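Local coordinates for protein glycine oxidase (Bacillus cereus ATCC 14579, PDB 7CYX) that probably catalyses the FAD-dependent oxidative deamination of glycine with oxygen and water to glyoxylate, ammonium and hydrogen peroxide, for thiamine diphosphate biosynthesis, at residues H359-D362 with S363-R367; E279-T282 with S283-R287; E323-G326 with L327-C330; E68-A71 with I72-L76. All coordinates share one frame; numbering follows the deposited sequence.

Interaction 1. Residues H359-D362 with S363-R367; sequences HLLD and SLLSR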
ATOM      1  N   HIS A 359       8.544 -32.844 -13.687  1.00 52.55           N
ATOM      2  CA  HIS A 359       9.947 -33.148 -13.407  1.00 58.14           C
ATOM      3  C   HIS A 359      10.426 -32.509 -12.095  1.00 58.88           C
ATOM      4  O   HIS A 359      11.559 -32.750 -11.652  1.00 58.63           O
ATOM      5  CB  HIS A 359      10.837 -32.699 -14.583  1.00 58.44           C
ATOM      6  CG  HIS A 359      11.001 -31.219 -14.723  1.00 56.97           C
ATOM      7  ND1 HIS A 359      10.169 -30.453 -15.533  1.00 58.54           N
ATOM      8  CD2 HIS A 359      11.906 -30.368 -14.184  1.00 59.74           C
ATOM      9  CE1 HIS A 359      10.548 -29.187 -15.467  1.00 60.86           C
ATOM     10  NE2 HIS A 359      11.621 -29.107 -14.640  1.00 56.83           N
ATOM     11  N   LEU A 360       9.598 -31.663 -11.478  1.00 62.22           N
ATOM     12  CA  LEU A 360      10.088 -30.897 -10.336  1.00 60.53           C
ATOM     13  C   LEU A 360       9.901 -31.723  -9.049  1.00 56.16           C
ATOM     14  O   LEU A 360      10.611 -31.508  -8.090  1.00 53.90           O
ATOM     15  CB  LEU A 360       9.379 -29.538 -10.312  1.00 61.22           C
ATOM     16  CG  LEU A 360      10.259 -28.279 -10.255  1.00 66.76           C
ATOM     17  CD1 LEU A 360      11.571 -28.392 -11.038  1.00 61.98           C
ATOM     18  CD2 LEU A 360       9.471 -27.074 -10.750  1.00 70.81           C
ATOM     19  N   LEU A 361       8.990 -32.705  -9.058  1.00 49.26           N
ATOM     20  CA  LEU A 361       8.908 -33.706  -7.978  1.00 56.56           C
ATOM     21  C   LEU A 361      10.261 -34.412  -7.825  1.00 58.82           C
ATOM     22  O   LEU A 361      10.891 -34.357  -6.757  1.00 57.98           O
ATOM     23  CB  LEU A 361       7.785 -34.703  -8.293  1.00 63.45           C
ATOM     24  CG  LEU A 361       6.524 -34.622  -7.425  1.00 66.75           C
ATOM     25  CD1 LEU A 361       6.103 -33.189  -7.156  1.00 64.78           C
ATOM     26  CD2 LEU A 361       5.379 -35.394  -8.067  1.00 74.15           C
ATOM     27  N   ASP A 362      10.700 -35.033  -8.925  1.00 66.27           N
ATOM     28  CA  ASP A 362      11.950 -35.773  -9.036  1.00 67.08           C
ATOM     29  C   ASP A 362      13.136 -34.884  -8.649  1.00 65.16           C
ATOM     30  O   ASP A 362      13.954 -35.246  -7.813  1.00 65.80           O
ATOM     31  CB  ASP A 362      12.145 -36.288 -10.466  1.00 73.83           C
ATOM     32  CG  ASP A 362      12.568 -37.747 -10.538  1.00 83.57           C
ATOM     33  OD1 ASP A 362      13.443 -38.152  -9.731  1.00 80.58           O
ATOM     34  OD2 ASP A 362      12.009 -38.473 -11.398  1.00 83.54           O
ATOM     35  N   SER A 363      13.220 -33.715  -9.280  1.00 59.76           N
ATOM     36  CA  SER A 363      14.377 -32.857  -9.162  1.00 60.35           C
ATOM     37  C   SER A 363      14.565 -32.360  -7.718  1.00 56.28           C
ATOM     38  O   SER A 363      15.688 -32.261  -7.234  1.00 53.22           O
ATOM     39  CB  SER A 363      14.269 -31.703 -10.133  1.00 67.21           C
ATOM     40  OG  SER A 363      15.224 -30.691  -9.830  1.00 75.47           O
ATOM     41  N   LEU A 364      13.470 -31.979  -7.052  1.00 51.18           N
ATOM     42  CA  LEU A 364      13.568 -31.285  -5.749  1.00 53.85           C
ATOM     43  C   LEU A 364      13.534 -32.286  -4.568  1.00 49.19           C
ATOM     44  O   LEU A 364      14.178 -32.049  -3.552  1.00 45.44           O
ATOM     45  CB  LEU A 364      12.460 -30.225  -5.646  1.00 52.20           C
ATOM     46  CG  LEU A 364      12.483 -29.111  -6.700  1.00 55.02           C
ATOM     47  CD1 LEU A 364      11.322 -28.158  -6.481  1.00 56.26           C
ATOM     48  CD2 LEU A 364      13.802 -28.334  -6.695  1.00 56.62           C
ATOM     49  N   LEU A 365      12.834 -33.418  -4.699  1.00 50.57           N
ATOM     50  CA  LEU A 365      12.600 -34.288  -3.531  1.00 56.91           C
ATOM     51  C   LEU A 365      13.675 -35.396  -3.372  1.00 59.10           C
ATOM     52  O   LEU A 365      13.920 -35.837  -2.238  1.00 63.16           O
ATOM     53  CB  LEU A 365      11.173 -34.836  -3.622  1.00 57.38           C
ATOM     54  CG  LEU A 365      10.091 -33.778  -3.850  1.00 54.17           C
ATOM     55  CD1 LEU A 365       8.726 -34.409  -4.023  1.00 55.41           C
ATOM     56  CD2 LEU A 365      10.068 -32.767  -2.721  1.00 53.08           C
ATOM     57  N   SER A 366      14.353 -35.822  -4.448  1.00 60.48           N
ATOM     58  CA  SER A 366      15.459 -36.820  -4.325  1.00 65.06           C
ATOM     59  C   SER A 366      16.795 -36.132  -4.052  1.00 67.16           C
ATOM     60  O   SER A 366      17.178 -35.197  -4.727  1.00 79.73           O
ATOM     61  CB  SER A 366      15.596 -37.736  -5.518  1.00 63.29           C
ATOM     62  OG  SER A 366      15.129 -37.136  -6.706  1.00 67.85           O
ATOM     63  N   ARG A 367      17.501 -36.662  -3.057  1.00 75.73           N
ATOM     64  CA  ARG A 367      18.855 -36.287  -2.745  1.00 83.44           C
ATOM     65  C   ARG A 367      19.695 -37.569  -2.663  1.00 77.58           C
ATOM     66  O   ARG A 367      19.410 -38.454  -1.875  1.00 82.74           O
ATOM     67  CB  ARG A 367      18.881 -35.479  -1.444  1.00 89.68           C
ATOM     68  CG  ARG A 367      18.252 -34.097  -1.560  1.00 96.02           C
ATOM     69  CD  ARG A 367      16.813 -33.993  -1.066  1.00102.35           C
ATOM     70  NE  ARG A 367      16.394 -32.600  -0.906  1.00 96.55           N
ATOM     71  CZ  ARG A 367      16.741 -31.814   0.114  1.00 96.50           C
ATOM     72  NH1 ARG A 367      17.257 -32.336   1.215  1.00 96.76           N
ATOM     73  NH2 ARG A 367      16.591 -30.504   0.022  1.00 90.20           N
TER

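Interaction 2. Residues E279-T282 with S283-R287; sequences ESIT and SILER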
ATOM      1  N   GLU A 279      10.165 -13.003  25.914  1.00 44.78           N
ATOM      2  CA  GLU A 279      11.575 -13.384  25.782  1.00 48.15           C
ATOM      3  C   GLU A 279      12.024 -13.212  24.326  1.00 45.95           C
ATOM      4  O   GLU A 279      13.129 -12.763  24.083  1.00 48.63           O
ATOM      5  CB  GLU A 279      11.759 -14.825  26.271  1.00 56.73           C
ATOM      6  CG  GLU A 279      13.101 -15.471  25.943  1.00 68.69           C
ATOM      7  CD  GLU A 279      13.352 -16.789  26.686  1.00 82.25           C
ATOM      8  OE1 GLU A 279      14.267 -16.808  27.542  1.00 92.67           O
ATOM      9  OE2 GLU A 279      12.638 -17.808  26.425  1.00 69.54           O
ATOM     10  N   SER A 280      11.164 -13.611  23.380  1.00 45.24           N
ATOM     11  CA  SER A 280      11.409 -13.456  21.954  1.00 45.31           C
ATOM     12  C   SER A 280      11.497 -11.967  21.611  1.00 47.21           C
ATOM     13  O   SER A 280      12.417 -11.543  20.912  1.00 46.20           O
ATOM     14  CB  SER A 280      10.335 -14.119  21.147  1.00 48.42           C
ATOM     15  OG  SER A 280      10.406 -15.527  21.267  1.00 46.74           O
ATOM     16  N   ILE A 281      10.547 -11.171  22.131  1.00 46.47           N
ATOM     17  CA  ILE A 281      10.552  -9.732  21.878  1.00 47.33           C
ATOM     18  C   ILE A 281      11.892  -9.147  22.353  1.00 55.84           C
ATOM     19  O   ILE A 281      12.497  -8.344  21.647  1.00 51.23           O
ATOM     20  CB  ILE A 281       9.367  -9.004  22.540  1.00 45.35           C
ATOM     21  CG1 ILE A 281       8.078  -9.112  21.722  1.00 49.65           C
ATOM     22  CG2 ILE A 281       9.717  -7.559  22.804  1.00 46.82           C
ATOM     23  CD1 ILE A 281       6.866  -8.468  22.380  1.00 47.63           C
ATOM     24  N   THR A 282      12.307  -9.531  23.569  1.00 60.03           N
ATOM     25  CA  THR A 282      13.506  -9.009  24.254  1.00 56.73           C
ATOM     26  C   THR A 282      14.774  -9.473  23.537  1.00 52.09           C
ATOM     27  O   THR A 282      15.734  -8.725  23.391  1.00 53.78           O
ATOM     28  CB  THR A 282      13.634  -9.544  25.689  1.00 59.41           C
ATOM     29  OG1 THR A 282      12.430  -9.296  26.401  1.00 64.19           O
ATOM     30  CG2 THR A 282      14.799  -8.929  26.432  1.00 65.77           C
ATOM     31  N   SER A 283      14.790 -10.758  23.193  1.00 46.08           N
ATOM     32  CA  SER A 283      15.902 -11.358  22.508  1.00 48.59           C
ATOM     33  C   SER A 283      16.101 -10.673  21.143  1.00 49.07           C
ATOM     34  O   SER A 283      17.229 -10.309  20.767  1.00 51.62           O
ATOM     35  CB  SER A 283      15.688 -12.841  22.402  1.00 50.50           C
ATOM     36  OG  SER A 283      16.785 -13.472  21.774  1.00 61.29           O
ATOM     37  N   ILE A 284      14.998 -10.427  20.429  1.00 46.40           N
ATOM     38  CA  ILE A 284      15.069  -9.878  19.080  1.00 47.40           C
ATOM     39  C   ILE A 284      15.586  -8.447  19.128  1.00 45.36           C
ATOM     40  O   ILE A 284      16.440  -8.061  18.320  1.00 42.35           O
ATOM     41  CB  ILE A 284      13.712  -9.908  18.374  1.00 44.95           C
ATOM     42  CG1 ILE A 284      13.352 -11.327  17.942  1.00 46.72           C
ATOM     43  CG2 ILE A 284      13.705  -8.925  17.213  1.00 41.13           C
ATOM     44  CD1 ILE A 284      11.899 -11.474  17.521  1.00 51.05           C
ATOM     45  N   LEU A 285      15.028  -7.661  20.041  1.00 41.65           N
ATOM     46  CA  LEU A 285      15.362  -6.265  20.101  1.00 43.90           C
ATOM     47  C   LEU A 285      16.812  -6.071  20.590  1.00 49.34           C
ATOM     48  O   LEU A 285      17.522  -5.193  20.095  1.00 53.05           O
ATOM     49  CB  LEU A 285      14.336  -5.533  20.971  1.00 45.36           C
ATOM     50  CG  LEU A 285      13.105  -4.984  20.237  1.00 49.89           C
ATOM     51  CD1 LEU A 285      12.103  -4.386  21.214  1.00 53.73           C
ATOM     52  CD2 LEU A 285      13.487  -3.940  19.203  1.00 55.05           C
ATOM     53  N   GLU A 286      17.267  -6.874  21.553  1.00 50.24           N
ATOM     54  CA  GLU A 286      18.614  -6.707  22.083  1.00 54.75           C
ATOM     55  C   GLU A 286      19.633  -7.005  20.972  1.00 51.37           C
ATOM     56  O   GLU A 286      20.712  -6.379  20.909  1.00 54.45           O
ATOM     57  CB  GLU A 286      18.843  -7.601  23.305  1.00 59.50           C
ATOM     58  CG  GLU A 286      18.093  -7.147  24.552  1.00 72.92           C
ATOM     59  CD  GLU A 286      18.728  -6.033  25.378  1.00 82.63           C
ATOM     60  OE1 GLU A 286      19.786  -5.478  24.960  1.00 75.51           O
ATOM     61  OE2 GLU A 286      18.153  -5.711  26.446  1.00 96.83           O
ATOM     62  N   ARG A 287      19.310  -7.988  20.123  1.00 48.09           N
ATOM     63  CA  ARG A 287      20.188  -8.357  19.036  1.00 47.61           C
ATOM     64  C   ARG A 287      20.214  -7.193  18.036  1.00 52.97           C
ATOM     65  O   ARG A 287      21.272  -6.880  17.468  1.00 50.10           O
ATOM     66  CB  ARG A 287      19.764  -9.677  18.393  1.00 49.47           C
ATOM     67  CG  ARG A 287      20.825 -10.270  17.474  1.00 60.23           C
ATOM     68  CD  ARG A 287      20.487 -11.683  17.023  1.00 68.79           C
ATOM     69  NE  ARG A 287      21.397 -12.243  16.023  1.00 69.60           N
ATOM     70  CZ  ARG A 287      21.236 -13.438  15.466  1.00 65.97           C
ATOM     71  NH1 ARG A 287      20.232 -14.213  15.850  1.00 64.69           N
ATOM     72  NH2 ARG A 287      22.057 -13.841  14.513  1.00 61.64           N
TER

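Interaction 3. Residues E323-G326 with L327-C330; sequences EIKG and LYAC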
ATOM      1  N   GLU A 323      -1.033 -40.984 -10.609  1.00 70.61           N
ATOM      2  CA  GLU A 323      -2.165 -41.864 -10.887  1.00 77.20           C
ATOM      3  C   GLU A 323      -3.448 -41.030 -10.958  1.00 82.56           C
ATOM      4  O   GLU A 323      -4.086 -40.989 -12.002  1.00 93.11           O
ATOM      5  CB  GLU A 323      -2.226 -42.963  -9.822  1.00 85.94           C
ATOM      6  CG  GLU A 323      -3.188 -44.102 -10.131  1.00 92.38           C
ATOM      7  CD  GLU A 323      -3.229 -45.197  -9.071  1.00 94.75           C
ATOM      8  OE1 GLU A 323      -3.894 -46.232  -9.313  1.00 83.16           O
ATOM      9  OE2 GLU A 323      -2.600 -45.010  -7.998  1.00 93.35           O
ATOM     10  N   ILE A 324      -3.787 -40.350  -9.853  1.00 87.02           N
ATOM     11  CA  ILE A 324      -5.022 -39.564  -9.726  1.00 77.54           C
ATOM     12  C   ILE A 324      -4.886 -38.309 -10.589  1.00 78.62           C
ATOM     13  O   ILE A 324      -4.038 -37.459 -10.323  1.00 86.86           O
ATOM     14  CB  ILE A 324      -5.315 -39.199  -8.261  1.00 74.74           C
ATOM     15  CG1 ILE A 324      -5.220 -40.423  -7.343  1.00 75.29           C
ATOM     16  CG2 ILE A 324      -6.667 -38.499  -8.168  1.00 68.52           C
ATOM     17  CD1 ILE A 324      -5.345 -40.125  -5.866  1.00 73.58           C
ATOM     18  N   LYS A 325      -5.720 -38.218 -11.629  1.00 80.21           N
ATOM     19  CA  LYS A 325      -5.554 -37.193 -12.647  1.00 76.48           C
ATOM     20  C   LYS A 325      -6.204 -35.902 -12.143  1.00 62.98           C
ATOM     21  O   LYS A 325      -7.310 -35.921 -11.591  1.00 54.81           O
ATOM     22  CB  LYS A 325      -6.137 -37.643 -13.990  1.00 81.09           C
ATOM     23  CG  LYS A 325      -5.985 -36.640 -15.130  1.00 92.71           C
ATOM     24  CD  LYS A 325      -4.544 -36.360 -15.545  1.00 95.62           C
ATOM     25  CE  LYS A 325      -4.409 -35.164 -16.466  1.00 91.06           C
ATOM     26  NZ  LYS A 325      -4.610 -33.886 -15.741  1.00 81.76           N
ATOM     27  N   GLY A 326      -5.466 -34.803 -12.310  1.00 56.70           N
ATOM     28  CA  GLY A 326      -5.913 -33.469 -11.958  1.00 63.10           C
ATOM     29  C   GLY A 326      -5.583 -33.083 -10.524  1.00 61.84           C
ATOM     30  O   GLY A 326      -6.034 -32.026 -10.067  1.00 60.54           O
ATOM     31  N   LEU A 327      -4.817 -33.925  -9.811  1.00 54.81           N
ATOM     32  CA  LEU A 327      -4.469 -33.654  -8.418  1.00 56.80           C
ATOM     33  C   LEU A 327      -3.019 -33.149  -8.376  1.00 56.09           C
ATOM     34  O   LEU A 327      -2.083 -33.858  -8.746  1.00 59.90           O
ATOM     35  CB  LEU A 327      -4.686 -34.940  -7.611  1.00 64.57           C
ATOM     36  CG  LEU A 327      -4.866 -34.849  -6.088  1.00 63.72           C
ATOM     37  CD1 LEU A 327      -3.703 -35.510  -5.373  1.00 68.44           C
ATOM     38  CD2 LEU A 327      -5.064 -33.428  -5.586  1.00 62.22           C
ATOM     39  N   TYR A 328      -2.863 -31.890  -7.957  1.00 49.22           N
ATOM     40  CA  TYR A 328      -1.604 -31.209  -7.962  1.00 49.41           C
ATOM     41  C   TYR A 328      -1.285 -30.779  -6.527  1.00 48.20           C
ATOM     42  O   TYR A 328      -2.185 -30.690  -5.697  1.00 53.02           O
ATOM     43  CB  TYR A 328      -1.631 -30.009  -8.926  1.00 46.48           C
ATOM     44  CG  TYR A 328      -1.927 -30.339 -10.369  1.00 46.07           C
ATOM     45  CD1 TYR A 328      -3.232 -30.463 -10.795  1.00 51.28           C
ATOM     46  CD2 TYR A 328      -0.920 -30.526 -11.304  1.00 49.38           C
ATOM     47  CE1 TYR A 328      -3.546 -30.797 -12.100  1.00 55.75           C
ATOM     48  CE2 TYR A 328      -1.212 -30.845 -12.624  1.00 52.04           C
ATOM     49  CZ  TYR A 328      -2.534 -30.972 -13.024  1.00 53.51           C
ATOM     50  OH  TYR A 328      -2.900 -31.260 -14.305  1.00 49.86           O
ATOM     51  N   ALA A 329      -0.009 -30.437  -6.299  1.00 47.96           N
ATOM     52  CA  ALA A 329       0.526 -30.000  -5.013  1.00 51.55           C
ATOM     53  C   ALA A 329       1.530 -28.876  -5.251  1.00 49.51           C
ATOM     54  O   ALA A 329       2.262 -28.924  -6.239  1.00 53.13           O
ATOM     55  CB  ALA A 329       1.198 -31.158  -4.306  1.00 48.96           C
ATOM     56  N   CYS A 330       1.577 -27.919  -4.317  1.00 48.46           N
ATOM     57  CA  CYS A 330       2.473 -26.769  -4.373  1.00 48.97           C
ATOM     58  C   CYS A 330       2.549 -26.121  -2.979  1.00 50.47           C
ATOM     59  O   CYS A 330       1.937 -25.101  -2.747  1.00 48.55           O
ATOM     60  CB  CYS A 330       2.029 -25.785  -5.461  1.00 50.54           C
ATOM     61  SG  CYS A 330       3.302 -24.574  -5.914  1.00 48.84           S
TER

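Interaction 4. Residues E68-A71 with I72-L76; sequences ESRA and IFPQL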
ATOM      1  N   GLU A  68      15.720 -17.787 -11.320  1.00 60.99           N
ATOM      2  CA  GLU A  68      14.728 -17.640 -12.394  1.00 61.43           C
ATOM      3  C   GLU A  68      13.518 -16.835 -11.882  1.00 60.33           C
ATOM      4  O   GLU A  68      13.001 -15.977 -12.608  1.00 60.36           O
ATOM      5  CB  GLU A  68      14.351 -19.027 -12.919  1.00 61.53           C
ATOM      6  CG  GLU A  68      13.530 -19.013 -14.193  1.00 70.77           C
ATOM      7  CD  GLU A  68      13.159 -20.385 -14.746  1.00 75.71           C
ATOM      8  OE1 GLU A  68      13.757 -21.394 -14.302  1.00 80.12           O
ATOM      9  OE2 GLU A  68      12.266 -20.446 -15.624  1.00 73.12           O
ATOM     10  N   SER A  69      13.110 -17.093 -10.626  1.00 55.58           N
ATOM     11  CA  SER A  69      11.999 -16.421  -9.942  1.00 51.49           C
ATOM     12  C   SER A  69      12.341 -14.955  -9.675  1.00 52.13           C
ATOM     13  O   SER A  69      11.522 -14.067  -9.916  1.00 60.93           O
ATOM     14  CB  SER A  69      11.640 -17.112  -8.650  1.00 50.59           C
ATOM     15  OG  SER A  69      10.274 -16.890  -8.321  1.00 53.09           O
ATOM     16  N   ARG A  70      13.545 -14.736  -9.141  1.00 52.87           N
ATOM     17  CA  ARG A  70      14.106 -13.420  -8.837  1.00 58.25           C
ATOM     18  C   ARG A  70      13.939 -12.458 -10.023  1.00 55.03           C
ATOM     19  O   ARG A  70      13.555 -11.313  -9.857  1.00 66.35           O
ATOM     20  CB  ARG A  70      15.591 -13.575  -8.491  1.00 64.17           C
ATOM     21  CG  ARG A  70      16.306 -12.274  -8.158  1.00 72.69           C
ATOM     22  CD  ARG A  70      15.759 -11.610  -6.905  1.00 73.94           C
ATOM     23  NE  ARG A  70      16.239 -10.244  -6.747  1.00 77.80           N
ATOM     24  CZ  ARG A  70      15.751  -9.187  -7.392  1.00 74.41           C
ATOM     25  NH1 ARG A  70      16.197  -7.978  -7.097  1.00 73.17           N
ATOM     26  NH2 ARG A  70      14.823  -9.342  -8.323  1.00 76.63           N
ATOM     27  N   ALA A  71      14.221 -12.957 -11.224  1.00 59.09           N
ATOM     28  CA  ALA A  71      14.315 -12.162 -12.426  1.00 60.41           C
ATOM     29  C   ALA A  71      12.923 -11.758 -12.925  1.00 60.53           C
ATOM     30  O   ALA A  71      12.830 -10.815 -13.699  1.00 62.88           O
ATOM     31  CB  ALA A  71      15.075 -12.933 -13.484  1.00 59.73           C
ATOM     32  N   ILE A  72      11.870 -12.478 -12.503  1.00 58.78           N
ATOM     33  CA  ILE A  72      10.481 -12.209 -12.938  1.00 52.61           C
ATOM     34  C   ILE A  72       9.927 -10.998 -12.182  1.00 52.31           C
ATOM     35  O   ILE A  72       8.965 -10.382 -12.625  1.00 57.04           O
ATOM     36  CB  ILE A  72       9.602 -13.456 -12.729  1.00 59.29           C
ATOM     37  CG1 ILE A  72       9.984 -14.570 -13.706  1.00 62.63           C
ATOM     38  CG2 ILE A  72       8.105 -13.140 -12.791  1.00 54.79           C
ATOM     39  CD1 ILE A  72       9.434 -15.927 -13.325  1.00 65.04           C
ATOM     40  N   PHE A  73      10.543 -10.643 -11.052  1.00 54.68           N
ATOM     41  CA  PHE A  73       9.903  -9.727 -10.085  1.00 55.31           C
ATOM     42  C   PHE A  73       9.749  -8.312 -10.640  1.00 58.97           C
ATOM     43  O   PHE A  73       8.734  -7.680 -10.369  1.00 59.25           O
ATOM     44  CB  PHE A  73      10.658  -9.711  -8.757  1.00 50.56           C
ATOM     45  CG  PHE A  73      10.097 -10.678  -7.749  1.00 52.70           C
ATOM     46  CD1 PHE A  73       8.933 -10.386  -7.064  1.00 52.66           C
ATOM     47  CD2 PHE A  73      10.718 -11.886  -7.504  1.00 54.02           C
ATOM     48  CE1 PHE A  73       8.410 -11.273  -6.143  1.00 53.60           C
ATOM     49  CE2 PHE A  73      10.189 -12.776  -6.581  1.00 58.85           C
ATOM     50  CZ  PHE A  73       9.041 -12.467  -5.900  1.00 52.43           C
ATOM     51  N   PRO A  74      10.744  -7.734 -11.358  1.00 58.95           N
ATOM     52  CA  PRO A  74      10.610  -6.377 -11.900  1.00 62.49           C
ATOM     53  C   PRO A  74       9.386  -6.216 -12.816  1.00 56.88           C
ATOM     54  O   PRO A  74       8.559  -5.363 -12.541  1.00 67.32           O
ATOM     55  CB  PRO A  74      11.942  -6.134 -12.633  1.00 62.62           C
ATOM     56  CG  PRO A  74      12.914  -7.060 -11.929  1.00 62.19           C
ATOM     57  CD  PRO A  74      12.085  -8.288 -11.592  1.00 61.90           C
ATOM     58  N   GLN A  75       9.247  -7.062 -13.840  1.00 57.77           N
ATOM     59  CA  GLN A  75       8.104  -6.973 -14.785  1.00 64.12           C
ATOM     60  C   GLN A  75       6.790  -7.358 -14.073  1.00 62.19           C
ATOM     61  O   GLN A  75       5.757  -6.719 -14.306  1.00 63.62           O
ATOM     62  CB  GLN A  75       8.372  -7.788 -16.058  1.00 64.70           C
ATOM     63  CG  GLN A  75       7.143  -8.455 -16.681  1.00 69.41           C
ATOM     64  CD  GLN A  75       6.885  -9.867 -16.183  1.00 81.83           C
ATOM     65  OE1 GLN A  75       7.804 -10.677 -16.026  1.00 78.59           O
ATOM     66  NE2 GLN A  75       5.618 -10.190 -15.940  1.00 79.32           N
ATOM     67  N   LEU A  76       6.820  -8.391 -13.220  1.00 61.96           N
ATOM     68  CA  LEU A  76       5.611  -8.868 -12.523  1.00 60.73           C
ATOM     69  C   LEU A  76       4.972  -7.718 -11.741  1.00 55.98           C
ATOM     70  O   LEU A  76       3.755  -7.505 -11.829  1.00 52.36           O
ATOM     71  CB  LEU A  76       5.974 -10.011 -11.572  1.00 63.84           C
ATOM     72  CG  LEU A  76       4.822 -10.544 -10.721  1.00 66.77           C
ATOM     73  CD1 LEU A  76       3.650 -10.989 -11.595  1.00 64.68           C
ATOM     74  CD2 LEU A  76       5.302 -11.687  -9.833  1.00 65.11           C
TER

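Interaction 1. Residues H359-D362 with S363-R367
Leu361 O accepts the backbone N-H of Leu365 at 3.0 Å from its N, the shortest of three successive helical bonds. The other two join Ser363 N to His359 O and Leu364 N to Leu360 O, each 3.1 Å. Side chains follow the same four-residue spacing: Leu361 CG lies 4.1 Å from Leu365 CD1, and Leu360 CG lies 3.9 Å from Leu364 CD1, both pairs running side by side and pointing the same way. In Leu365 the branch carbon CG stands opposite the carbonyl carbon (chi1 -51°), which turns it back toward Leu361, 3.1 Å beyond Leu361 O. Ser366 is the first residue to leave helical backbone angles, and its N gives Asp362 O a weak bond of 3.4 Å. His359 turns its ND1 to Glu357 O. The arrangement is that of a short amphipathic helix, 360-365, near the C-terminal end of the chain. Leu360 and Leu364 face Leu65 of helix 61-70 and Met318 of strand 317-318, whereas Leu361 and Leu365 pack on Trp223 in a loop.

Interaction 2. Residues E279-T282 with S283-R287
Glu279 O receives the N-H of Ser283 in the shortest of four consecutive i to i+4 bonds, 2.8 Å between Ser283 N and Glu279 O. The next three are of ordinary helical length: Ile284 N to Ser280 O is 2.9 Å, Leu285 N to Ile281 O 3.1 Å, and Glu286 N to Thr282 O 3.0 Å. The N-H...O angles all fall near 156°. With these bonds the carbonyls of 279-282 are all occupied by amides of 283-286. Thr282 OG1, opposite its own carbonyl carbon (chi1 -53°), reaches one turn back to the carbonyl of Pro278, and this leaves methyl CG2 to lie beside Glu286 CG at 4.2 Å. The helix, 278-291, is amphipathic and lies against the large mixed sheet, which corresponds to the substrate domain of this flavoprotein oxidase family. Its inner face carries Ile284, which packs on Ile263 and Phe251, and Ile281 and Leu285, which meet Trp300; Ile281 CG2 and Leu285 CD1 approach to 4.3 Å. Ile284 CG1 comes to 3.1 Å from Ser280 O, at the oxygen end of that carbonyl. On the buried side, the hydroxyl of Ser280 is satisfied by the carboxylate of Glu231, a partner on strand 225-236. Arg287 NE makes a weak bond to Gln248 OE1.

Interaction 3. Residues E323-G326 with L327-C330
Ile324 opens a type II beta turn that ends at Leu327, and its side chain lies alongside that of Leu327, with CG2 4.1 Å from Leu327 CB. No clear hydrogen bond closes the turn, Ile324 O and Leu327 N standing 3.7 Å apart; the backbone of Leu327 bonds to His321 instead. Lys325 follows at the second turn position. Its chain leaves with CG opposite the backbone N (chi1 -179°), then bends at chi2 and again at chi4, which carries NZ over to the phenol of Tyr328, 3.4 Å from OH. The ammonium is anchored by a salt bridge to Glu320; the nearby Lys203 NZ is a like charge, and the carboxylate probably offsets part of the repulsion between the two ammonium groups. Gly326 takes the third position with phi at 89°, a value that favours glycine and that a type II turn requires there. Its carbonyl meets the Tyr328 ring obliquely, O being 3.3 Å from Tyr328 CD1 and 3.4 Å from Tyr328 CE1. The ring reaches this carbonyl because Tyr328 CG is swung to the backbone N side (chi1 -60°), back toward the turn. The turn thus feeds directly into strand 327-331 of the six-stranded sheet of the Rossmann-like FAD domain. Backbone bonds to Val204 and Ile206 join it to the parallel strand 203-206, and Ala329 pairs with Gly319 beside the antiparallel strand 317-318. Leu327 packs on Ile182 and Ile324 on Ile184 of strand 179-184, whereas Tyr328 and Cys330 face helix 341-352.

Interaction 4. Residues E68-A71 with I72-L76
Ser69 O binds the backbone N-H of Ile72 at 3.1 Å from its N, a bond three residues along, and Arg70 O takes a weaker one from Phe73 N at 3.3 Å. Together they mark a helix-to-helix junction: a type I beta turn, Arg70 to Phe73, links helix 61-70 to helix 73-84. The first bond is bent, its donor lying above the carbonyl plane, 61° out of it, with a C=O...N angle of 118°. Pro74 has no N-H to offer Arg70 O; its CD lies 3.8 Å from that oxygen and 3.4 Å from Ala71 O. Outside the turn, Ser69 OG is held by Leu339 O and Ile343 N, tying the junction to a residue that contacts FAD. Arg70 bends at chi2 (64°) and carries its guanidinium forward, beside Phe73 and Pro74, where NH1 bonds to Tyr90 OH and the group presents an edge to Pro74 CD. Beyond lies the packing of Phe73, which meets Leu50, Pro342 of helix 341-352 and Leu158 of helix 155-168. Its ring takes Arg70 CA at an edge, in plane, and Phe73 CD2 comes to 3.3 Å from Ser69 O. Nearer the start of the segment, Ile72 CG1 rests 3.5 Å from Glu68 O, with Ile72 CD1 beside it at 3.6 Å from the same oxygen.

From the N terminus the order is interaction 4, interaction 2, interaction 3, then interaction 1; all are in series, with no nesting or crossing, and none closes a long loop. Interaction 4 joins two consecutive helices, interaction 2 lies within one helix, interaction 3 leads a turn into a strand, and interaction 1 spans a short helix from end to end. Interaction 2 stands apart on the large sheet, its centre about 43 Å from that of interaction 3, across the chain's centre. The other three sit on the FAD-domain side: helix 61-70 touches helix 360-365, and helix 341-352 packs against both interaction 3 and interaction 4. Nearest atoms of interactions 1 and 3 are about 6 Å apart.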